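PDB 6G43: putative major capsid protein from Cafeteriavirus-dependent mavirus, which probably forms the capsid shell of this virophage, as a trimeric capsomer whose subunits carry the double jelly-roll fold. Local coordinates for residues P73-S78 against I266-Q271; A140-C145 against D203-A208. All coordinates share one frame; numbering follows the deposited sequence.

Interaction 1: P73-S78 against I266-Q271; sequences PRLRVS and INMLVQ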
loop_
_atom_site.group_PDB
_atom_site.type_symbol
_atom_site.label_atom_id
_atom_site.label_comp_id
_atom_site.label_asym_id
_atom_site.label_seq_id
_atom_site.Cartn_x
_atom_site.Cartn_y
_atom_site.Cartn_z
ATOM N N PRO A 73 -18.914 -11.787 -15.728
ATOM C CA PRO A 73 -20.114 -10.981 -15.975
ATOM C C PRO A 73 -20.627 -10.316 -14.699
ATOM O O PRO A 73 -20.468 -10.867 -13.606
ATOM C CB PRO A 73 -21.125 -12.001 -16.506
ATOM C CG PRO A 73 -20.689 -13.301 -15.934
ATOM C CD PRO A 73 -19.192 -13.232 -15.849
ATOM N N ARG A 74 -21.229 -9.139 -14.854
ATOM C CA ARG A 74 -21.636 -8.305 -13.727
ATOM C C ARG A 74 -23.150 -8.170 -13.657
ATOM O O ARG A 74 -23.818 -8.137 -14.688
ATOM C CB ARG A 74 -21.002 -6.915 -13.849
ATOM C CG ARG A 74 -19.485 -6.923 -13.980
ATOM C CD ARG A 74 -18.921 -5.510 -13.989
ATOM N NE ARG A 74 -18.831 -4.925 -12.647
ATOM C CZ ARG A 74 -17.862 -5.163 -11.756
ATOM N NH1 ARG A 74 -17.900 -4.556 -10.570
ATOM N NH2 ARG A 74 -16.856 -5.999 -12.026
ATOM N N LEU A 75 -23.675 -8.103 -12.434
ATOM C CA LEU A 75 -25.081 -7.797 -12.183
ATOM C C LEU A 75 -25.197 -6.356 -11.712
ATOM O O LEU A 75 -24.480 -5.942 -10.797
ATOM C CB LEU A 75 -25.650 -8.722 -11.107
ATOM C CG LEU A 75 -25.790 -10.201 -11.454
ATOM C CD1 LEU A 75 -26.238 -10.972 -10.223
ATOM C CD2 LEU A 75 -26.763 -10.411 -12.603
ATOM N N ARG A 76 -26.105 -5.606 -12.335
ATOM C CA ARG A 76 -26.338 -4.203 -12.006
ATOM C C ARG A 76 -27.744 -4.024 -11.434
ATOM O O ARG A 76 -28.729 -4.099 -12.170
ATOM C CB ARG A 76 -26.142 -3.328 -13.247
ATOM C CG ARG A 76 -24.726 -3.387 -13.800
ATOM C CD ARG A 76 -24.470 -2.305 -14.834
ATOM N NE ARG A 76 -25.282 -2.497 -16.033
ATOM C CZ ARG A 76 -25.351 -1.650 -17.063
ATOM N NH1 ARG A 76 -24.648 -0.516 -17.072
ATOM N NH2 ARG A 76 -26.136 -1.943 -18.099
ATOM N N VAL A 77 -27.827 -3.802 -10.121
ATOM C CA VAL A 77 -29.107 -3.575 -9.440
ATOM C C VAL A 77 -29.299 -2.089 -9.144
ATOM O O VAL A 77 -28.339 -1.394 -8.816
ATOM C CB VAL A 77 -29.244 -4.407 -8.135
ATOM C CG1 VAL A 77 -29.000 -5.880 -8.421
ATOM C CG2 VAL A 77 -28.314 -3.923 -7.023
ATOM N N SER A 78 -30.537 -1.611 -9.276
ATOM C CA SER A 78 -30.905 -0.246 -8.883
ATOM C C SER A 78 -32.226 -0.278 -8.124
ATOM O O SER A 78 -33.138 -1.009 -8.505
ATOM C CB SER A 78 -31.004 0.674 -10.101
ATOM O OG SER A 78 -31.917 0.167 -11.055
ATOM N N ILE A 266 -32.986 -4.882 -12.238
ATOM C CA ILE A 266 -31.743 -5.633 -12.365
ATOM C C ILE A 266 -31.479 -5.999 -13.827
ATOM O O ILE A 266 -32.397 -6.381 -14.554
ATOM C CB ILE A 266 -31.743 -6.892 -11.455
ATOM C CG1 ILE A 266 -30.385 -7.610 -11.518
ATOM C CG2 ILE A 266 -32.882 -7.843 -11.812
ATOM C CD1 ILE A 266 -30.191 -8.671 -10.454
ATOM N N ASN A 267 -30.221 -5.858 -14.244
ATOM C CA ASN A 267 -29.757 -6.339 -15.545
ATOM C C ASN A 267 -28.383 -6.984 -15.399
ATOM O O ASN A 267 -27.686 -6.756 -14.404
ATOM C CB ASN A 267 -29.733 -5.204 -16.581
ATOM C CG ASN A 267 -28.738 -4.103 -16.241
ATOM O OD1 ASN A 267 -27.529 -4.266 -16.425
ATOM N ND2 ASN A 267 -29.242 -2.965 -15.771
HETATM N N MSE A 268 -28.010 -7.793 -16.387
HETATM C CA MSE A 268 -26.684 -8.409 -16.448
HETATM C C MSE A 268 -25.868 -7.708 -17.503
HETATM O O MSE A 268 -26.331 -7.539 -18.635
HETATM C CB MSE A 268 -26.815 -9.893 -16.774
HETATM C CG MSE A 268 -25.458 -10.593 -16.761
HETATM SE SE MSE A 268 -25.681 -12.539 -16.594
HETATM C CE MSE A 268 -26.672 -12.849 -18.268
ATOM N N LEU A 269 -24.653 -7.293 -17.136
ATOM C CA LEU A 269 -23.701 -6.666 -18.062
ATOM C C LEU A 269 -22.630 -7.677 -18.470
ATOM O O LEU A 269 -21.934 -8.225 -17.611
ATOM C CB LEU A 269 -23.038 -5.454 -17.404
ATOM C CG LEU A 269 -22.044 -4.639 -18.244
ATOM C CD1 LEU A 269 -22.710 -3.995 -19.452
ATOM C CD2 LEU A 269 -21.383 -3.576 -17.383
ATOM N N VAL A 270 -22.509 -7.911 -19.778
ATOM C CA VAL A 270 -21.501 -8.815 -20.340
ATOM C C VAL A 270 -20.685 -8.110 -21.423
ATOM O O VAL A 270 -21.145 -7.130 -22.005
ATOM C CB VAL A 270 -22.147 -10.082 -20.956
ATOM C CG1 VAL A 270 -22.980 -10.823 -19.920
ATOM C CG2 VAL A 270 -23.005 -9.740 -22.171
ATOM N N GLN A 271 -19.481 -8.621 -21.677
ATOM C CA GLN A 271 -18.692 -8.272 -22.862
ATOM C C GLN A 271 -18.821 -9.410 -23.861
ATOM O O GLN A 271 -18.671 -10.568 -23.480
ATOM C CB GLN A 271 -17.217 -8.114 -22.505
ATOM C CG GLN A 271 -16.894 -6.918 -21.637
ATOM C CD GLN A 271 -15.413 -6.833 -21.317
ATOM O OE1 GLN A 271 -14.903 -7.607 -20.509
ATOM N NE2 GLN A 271 -14.714 -5.893 -21.949
#

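Interaction 2: A140-C145 against D203-A208; sequences ALLSPC and DEALVA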
loop_
_atom_site.group_PDB
_atom_site.type_symbol
_atom_site.label_atom_id
_atom_site.label_comp_id
_atom_site.label_asym_id
_atom_site.label_seq_id
_atom_site.Cartn_x
_atom_site.Cartn_y
_atom_site.Cartn_z
ATOM N N ALA A 140 -11.862 -4.958 -4.893
ATOM C CA ALA A 140 -12.440 -3.675 -5.322
ATOM C C ALA A 140 -12.906 -3.680 -6.783
ATOM O O ALA A 140 -13.762 -2.880 -7.156
ATOM C CB ALA A 140 -11.447 -2.548 -5.092
ATOM N N LEU A 141 -12.335 -4.568 -7.599
ATOM C CA LEU A 141 -12.806 -4.798 -8.970
ATOM C C LEU A 141 -14.061 -5.684 -9.050
ATOM O O LEU A 141 -14.800 -5.600 -10.030
ATOM C CB LEU A 141 -11.683 -5.407 -9.818
ATOM C CG LEU A 141 -10.411 -4.563 -9.964
ATOM C CD1 LEU A 141 -9.311 -5.372 -10.640
ATOM C CD2 LEU A 141 -10.683 -3.270 -10.726
ATOM N N LEU A 142 -14.286 -6.537 -8.046
ATOM C CA LEU A 142 -15.527 -7.320 -7.943
ATOM C C LEU A 142 -16.725 -6.449 -7.590
ATOM O O LEU A 142 -17.753 -6.501 -8.266
ATOM C CB LEU A 142 -15.412 -8.430 -6.890
ATOM C CG LEU A 142 -14.605 -9.696 -7.182
ATOM C CD1 LEU A 142 -14.521 -10.554 -5.929
ATOM C CD2 LEU A 142 -15.212 -10.518 -8.309
ATOM N N SER A 143 -16.583 -5.671 -6.518
ATOM C CA SER A 143 -17.675 -4.861 -5.973
ATOM C C SER A 143 -17.231 -3.434 -5.635
ATOM O O SER A 143 -16.080 -3.222 -5.248
ATOM C CB SER A 143 -18.218 -5.526 -4.705
ATOM O OG SER A 143 -19.278 -4.775 -4.135
ATOM N N PRO A 144 -18.153 -2.453 -5.754
ATOM C CA PRO A 144 -17.893 -1.121 -5.201
ATOM C C PRO A 144 -17.985 -1.065 -3.671
ATOM O O PRO A 144 -17.598 -0.059 -3.080
ATOM C CB PRO A 144 -18.986 -0.256 -5.841
ATOM C CG PRO A 144 -20.098 -1.196 -6.112
ATOM C CD PRO A 144 -19.453 -2.504 -6.454
ATOM N N CYS A 145 -18.508 -2.120 -3.048
ATOM C CA CYS A 145 -18.569 -2.244 -1.598
ATOM C C CYS A 145 -17.723 -3.432 -1.140
ATOM O O CYS A 145 -18.221 -4.372 -0.523
ATOM C CB CYS A 145 -20.030 -2.402 -1.175
ATOM S SG CYS A 145 -21.082 -1.068 -1.791
ATOM N N ASP A 203 -23.069 -1.953 -9.330
ATOM C CA ASP A 203 -22.544 -2.731 -10.446
ATOM C C ASP A 203 -21.497 -3.704 -9.890
ATOM O O ASP A 203 -20.349 -3.325 -9.669
ATOM C CB ASP A 203 -21.935 -1.763 -11.478
ATOM C CG ASP A 203 -21.456 -2.451 -12.750
ATOM O OD1 ASP A 203 -21.416 -3.699 -12.808
ATOM O OD2 ASP A 203 -21.109 -1.724 -13.705
ATOM N N GLU A 204 -21.909 -4.957 -9.677
ATOM C CA GLU A 204 -21.088 -5.969 -9.000
ATOM C C GLU A 204 -20.947 -7.242 -9.833
ATOM O O GLU A 204 -21.923 -7.712 -10.424
ATOM C CB GLU A 204 -21.714 -6.311 -7.645
ATOM C CG GLU A 204 -20.856 -7.202 -6.748
ATOM C CD GLU A 204 -21.326 -7.218 -5.299
ATOM O OE1 GLU A 204 -21.610 -6.134 -4.753
ATOM O OE2 GLU A 204 -21.414 -8.314 -4.700
ATOM N N ALA A 205 -19.734 -7.799 -9.856
ATOM C CA ALA A 205 -19.460 -9.076 -10.518
ATOM C C ALA A 205 -20.192 -10.213 -9.816
ATOM O O ALA A 205 -20.256 -10.241 -8.585
ATOM C CB ALA A 205 -17.965 -9.352 -10.534
ATOM N N LEU A 206 -20.736 -11.144 -10.601
ATOM C CA LEU A 206 -21.432 -12.313 -10.066
ATOM C C LEU A 206 -20.413 -13.348 -9.598
ATOM O O LEU A 206 -19.570 -13.796 -10.380
ATOM C CB LEU A 206 -22.360 -12.927 -11.121
ATOM C CG LEU A 206 -23.125 -14.209 -10.751
ATOM C CD1 LEU A 206 -23.988 -14.021 -9.511
ATOM C CD2 LEU A 206 -23.975 -14.676 -11.922
ATOM N N VAL A 207 -20.509 -13.717 -8.323
ATOM C CA VAL A 207 -19.647 -14.720 -7.706
ATOM C C VAL A 207 -20.428 -16.033 -7.670
ATOM O O VAL A 207 -21.144 -16.325 -6.713
ATOM C CB VAL A 207 -19.211 -14.281 -6.293
ATOM C CG1 VAL A 207 -18.308 -15.324 -5.649
ATOM C CG2 VAL A 207 -18.498 -12.940 -6.361
ATOM N N ALA A 208 -20.297 -16.802 -8.745
ATOM C CA ALA A 208 -21.013 -18.065 -8.909
ATOM C C ALA A 208 -20.295 -18.909 -9.952
ATOM O O ALA A 208 -19.873 -18.379 -10.984
ATOM C CB ALA A 208 -22.444 -17.800 -9.350
#

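Interaction 1: P73-S78 against I266-Q271
Residues 73-78 and 266-271 bring together antiparallel parts of strands 68-84 and 258-273 in the first jelly-roll barrel, and Arg76 and Asn267 join them through both backbone and side chain. Arg76 N meets Asn267 O at 2.8 Å, and Asn267 N returns a bond to Arg76 O. Two residues away, Arg74 and Leu269 form another hydrogen-bonded pair, with 2.7 Å from Leu269 N to Arg74 O.

The Arg76 chain bends at its third torsion, and its guanidinium comes side-on to the Asn267 amide, the two planes 80° apart. NE lies 2.9 Å from Asn267 OD1, in the amide plane and on a lone pair. The longer NH2 bond, 3.2 Å to Asn267 OD1, arrives from above that plane. Leu269 CD1 covers one guanidinium face, while Arg76 NH1 forms a salt bridge with Glu374 of a second subunit, carrying this face of the sheet into the capsomer interface. Arg74, on the same face, turns its end away to Asp203 and Leu141 O.

In the alternation of a beta strand, Leu75, Val77, Ile266 and Met268 point to the other face of this jelly-roll sheet. Ile266 keeps CG1 anti to its own N (chi1 -175°) and thus runs alongside Val77, with Ile266 CD1 3.7 Å from Val77 CG1. Leu75 CD2 packs 4.2 Å from CB of Met268, a selenomethionine whose side chain continues to Phe228 and Val230 of strand 222-235.

Interaction 2: A140-C145 against D203-A208
Leu142 and Ala205 meet where residues 142-144, following on from helix 136-142, run beside the last residues of strand 196-205, so that a short helix-to-loop segment is held against a jelly-roll strand. Ala205 N donates to Leu142 O at 2.9 Å, in the plane of that carbonyl. Beside this bond the side chains touch as well, Leu142 CD2 lying 3.7 Å from Ala205 CB.

The next residue pair is polar. Ser143 OG donates to Glu204 OE1 across 2.8 Å, approaching well above the carboxylate plane, 66° out of it. Glu204 reaches the serine on an extended chain, CG anti to its backbone N (chi1 -172°), and its CG passes 3.5 Å from Leu142 O on the way. Pro144 then presses CD to within 3.4 Å of Asp203 O.

Further out, Asn104 of helix 102-105 bonds to three groups here: its ND2 to Glu204 OE2 and Ala205 O, its OD1 to Val207 N. The buried carboxylate of Glu204 therefore has a hydrogen-bond donor at each oxygen, which would favour the charged form. Leu142 also packs on His130, Tyr213 and Ile216, while Asp203, whose OD1 is held by the salt bridge from Arg74, accepts at OD2 from Gln377 NE2 of a second subunit. The serine itself is positioned by an ST turn, in which Cys145 N donates to Ser143 OG at 3.0 Å.

From the N terminus, the chain first lays down strand 68-84, which carries residues 73-78, and then runs through helices 102-105, 123-130 and 136-142. Residues 203-208 come back to residues 140-145, so interaction 2 closes a loop of 57 residues. The chain continues through strand 222-235 before residues 266-271 pair with 73-78, and this larger loop of 187 residues encloses the smaller one entirely; the two do not cross. Strand 68-84 has strand 196-205 as a second neighbour: Leu75 N lies 2.7 Å from Glu204 O, a probable hydrogen bond. Residues 140-145, strand 196-205, strand 68-84 and strand 258-273 are thereby tied together.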